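Local coordinates for calcium binding protein (Fasciola hepatica, PDB 5FX0) that probably binds calcium as a whole protein, and is represented here by its dynein light chain-like domain, which forms a two-chain assembly, at residues K49-A52 with Q53-N57. Sequence-based numbering, arbitrary orientation.
Sequences KDVA and QDMKN
Lys49 to Ala52 hand their carbonyls to the amides of Gln53 to Lys56 in four successive i to i+4 hydrogen bonds, an unbroken piece of helix 48-63. The bonds are not equally straight. Asp54 N meets Asp50 O with an N-H...O angle of 175°, at a separation of 2.9 Å. Gln53 N reaches Lys49 O at a similar length but more bent, at 144°. Side chains then lean back over these carbonyls. With CG anti to the carbonyl carbon (chi1 -78°), Met55 brings both CB and CG over Val51 O, CG at 3.5 Å, before bends at chi2 and chi3 carry the thioether off. Its CG also passes alongside Val51 CG1 at 4.5 Å, a loose apolar contact one turn apart. Gln53 takes the other course: CG lies anti to the backbone N and the extended chain runs back beside Asp50, whose OD1 stays 4.3 Å from Gln53 NE2. Asp50 OD1 and Asp54 OD2 lie 6.5 Å apart, so the two like charges are not in contact. Val51 and Met55 face helix 24-40 and strand 67-72, while Ala52 and Gln53 pack on His79 and His82 of the second subunit; Lys56 NZ bridges to Asp60. Helix 48-63 is thus an amphipathic helix of the dynein light chain fold, packed between its own sheet and helix on one flank and the partner subunit on another.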
ATOM      1  N   LYS A  49     -10.481  -2.734   6.379  1.00 55.45           N
ATOM      2  CA  LYS A  49     -10.390  -3.857   5.430  1.00 59.33           C
ATOM      3  C   LYS A  49     -11.653  -3.989   4.565  1.00 56.23           C
ATOM      4  O   LYS A  49     -11.544  -4.253   3.361  1.00 49.61           O
ATOM      5  CB  LYS A  49     -10.094  -5.195   6.133  1.00 67.73           C
ATOM      6  CG  LYS A  49      -8.639  -5.619   6.079  1.00 76.04           C
ATOM      7  CD  LYS A  49      -8.440  -6.985   6.727  1.00 83.17           C
ATOM      8  CE  LYS A  49      -6.957  -7.310   6.851  1.00 90.30           C
ATOM      9  NZ  LYS A  49      -6.701  -8.580   7.587  1.00 93.55           N
ATOM     10  N   ASP A  50     -12.834  -3.784   5.157  1.00 54.91           N
ATOM     11  CA  ASP A  50     -14.095  -3.857   4.388  1.00 61.65           C
ATOM     12  C   ASP A  50     -14.226  -2.676   3.442  1.00 54.50           C
ATOM     13  O   ASP A  50     -14.624  -2.840   2.288  1.00 52.71           O
ATOM     14  CB  ASP A  50     -15.328  -3.910   5.302  1.00 71.73           C
ATOM     15  CG  ASP A  50     -15.295  -5.090   6.277  1.00 83.74           C
ATOM     16  OD1 ASP A  50     -14.821  -6.179   5.874  1.00 92.00           O
ATOM     17  OD2 ASP A  50     -15.729  -4.923   7.445  1.00 86.57           O
ATOM     18  N   VAL A  51     -13.880  -1.486   3.931  1.00 53.73           N
ATOM     19  CA  VAL A  51     -13.840  -0.293   3.074  1.00 52.51           C
ATOM     20  C   VAL A  51     -12.861  -0.508   1.913  1.00 48.10           C
ATOM     21  O   VAL A  51     -13.215  -0.221   0.771  1.00 47.01           O
ATOM     22  CB  VAL A  51     -13.486   0.982   3.859  1.00 55.70           C
ATOM     23  CG1 VAL A  51     -13.330   2.168   2.907  1.00 56.08           C
ATOM     24  CG2 VAL A  51     -14.549   1.254   4.940  1.00 52.90           C
ATOM     25  N   ALA A  52     -11.677  -1.060   2.189  1.00 43.20           N
ATOM     26  CA  ALA A  52     -10.699  -1.317   1.124  1.00 48.75           C
ATOM     27  C   ALA A  52     -11.252  -2.293   0.072  1.00 52.31           C
ATOM     28  O   ALA A  52     -11.019  -2.136  -1.140  1.00 51.20           O
ATOM     29  CB  ALA A  52      -9.389  -1.829   1.699  1.00 48.52           C
ATOM     30  N   GLN A  53     -12.019  -3.268   0.547  1.00 56.28           N
ATOM     31  CA  GLN A  53     -12.644  -4.275  -0.316  1.00 59.75           C
ATOM     32  C   GLN A  53     -13.716  -3.675  -1.211  1.00 55.61           C
ATOM     33  O   GLN A  53     -13.683  -3.877  -2.420  1.00 59.26           O
ATOM     34  CB  GLN A  53     -13.242  -5.407   0.519  1.00 63.04           C
ATOM     35  CG  GLN A  53     -13.590  -6.654  -0.282  1.00 69.54           C
ATOM     36  CD  GLN A  53     -14.454  -7.632   0.495  1.00 74.14           C
ATOM     37  OE1 GLN A  53     -15.209  -8.397  -0.092  1.00 80.41           O
ATOM     38  NE2 GLN A  53     -14.354  -7.605   1.821  1.00 79.25           N
ATOM     39  N   ASP A  54     -14.648  -2.938  -0.623  1.00 52.25           N
ATOM     40  CA  ASP A  54     -15.700  -2.241  -1.400  1.00 53.59           C
ATOM     41  C   ASP A  54     -15.186  -1.175  -2.377  1.00 54.14           C
ATOM     42  O   ASP A  54     -15.717  -1.027  -3.481  1.00 52.82           O
ATOM     43  CB  ASP A  54     -16.750  -1.632  -0.467  1.00 56.10           C
ATOM     44  CG  ASP A  54     -17.433  -2.688   0.413  1.00 65.19           C
ATOM     45  OD1 ASP A  54     -17.521  -3.871  -0.015  1.00 66.18           O
ATOM     46  OD2 ASP A  54     -17.858  -2.333   1.542  1.00 72.47           O
ATOM     47  N   MET A  55     -14.147  -0.448  -1.993  1.00 53.31           N
ATOM     48  CA  MET A  55     -13.499   0.427  -2.954  1.00 54.48           C
ATOM     49  C   MET A  55     -13.011  -0.373  -4.167  1.00 52.78           C
ATOM     50  O   MET A  55     -13.295  -0.007  -5.306  1.00 57.85           O
ATOM     51  CB  MET A  55     -12.336   1.209  -2.331  1.00 51.59           C
ATOM     52  CG  MET A  55     -12.758   2.390  -1.508  1.00 54.23           C
ATOM     53  SD  MET A  55     -13.609   3.705  -2.394  1.00 64.26           S
ATOM     54  CE  MET A  55     -12.402   4.156  -3.639  1.00 61.50           C
ATOM     55  N   LYS A  56     -12.276  -1.451  -3.918  1.00 54.43           N
ATOM     56  CA  LYS A  56     -11.718  -2.266  -5.008  1.00 54.52           C
ATOM     57  C   LYS A  56     -12.802  -2.852  -5.926  1.00 50.65           C
ATOM     58  O   LYS A  56     -12.629  -2.862  -7.133  1.00 48.20           O
ATOM     59  CB  LYS A  56     -10.750  -3.345  -4.482  1.00 55.55           C
ATOM     60  CG  LYS A  56     -11.083  -4.762  -4.923  1.00 64.86           C
ATOM     61  CD  LYS A  56      -9.859  -5.577  -5.265  1.00 68.24           C
ATOM     62  CE  LYS A  56     -10.209  -6.740  -6.186  1.00 67.81           C
ATOM     63  NZ  LYS A  56      -9.371  -6.696  -7.418  1.00 67.69           N
ATOM     64  N   ASN A  57     -13.895  -3.336  -5.342  1.00 53.31           N
ATOM     65  CA  ASN A  57     -15.040  -3.877  -6.098  1.00 55.67           C
ATOM     66  C   ASN A  57     -15.783  -2.808  -6.905  1.00 58.91           C
ATOM     67  O   ASN A  57     -16.073  -3.028  -8.079  1.00 64.71           O
ATOM     68  CB  ASN A  57     -16.030  -4.595  -5.164  1.00 56.22           C
ATOM     69  CG  ASN A  57     -15.437  -5.850  -4.514  1.00 54.96           C
ATOM     70  OD1 ASN A  57     -14.417  -6.365  -4.941  1.00 53.89           O
ATOM     71  ND2 ASN A  57     -16.078  -6.325  -3.461  1.00 59.20           N
TER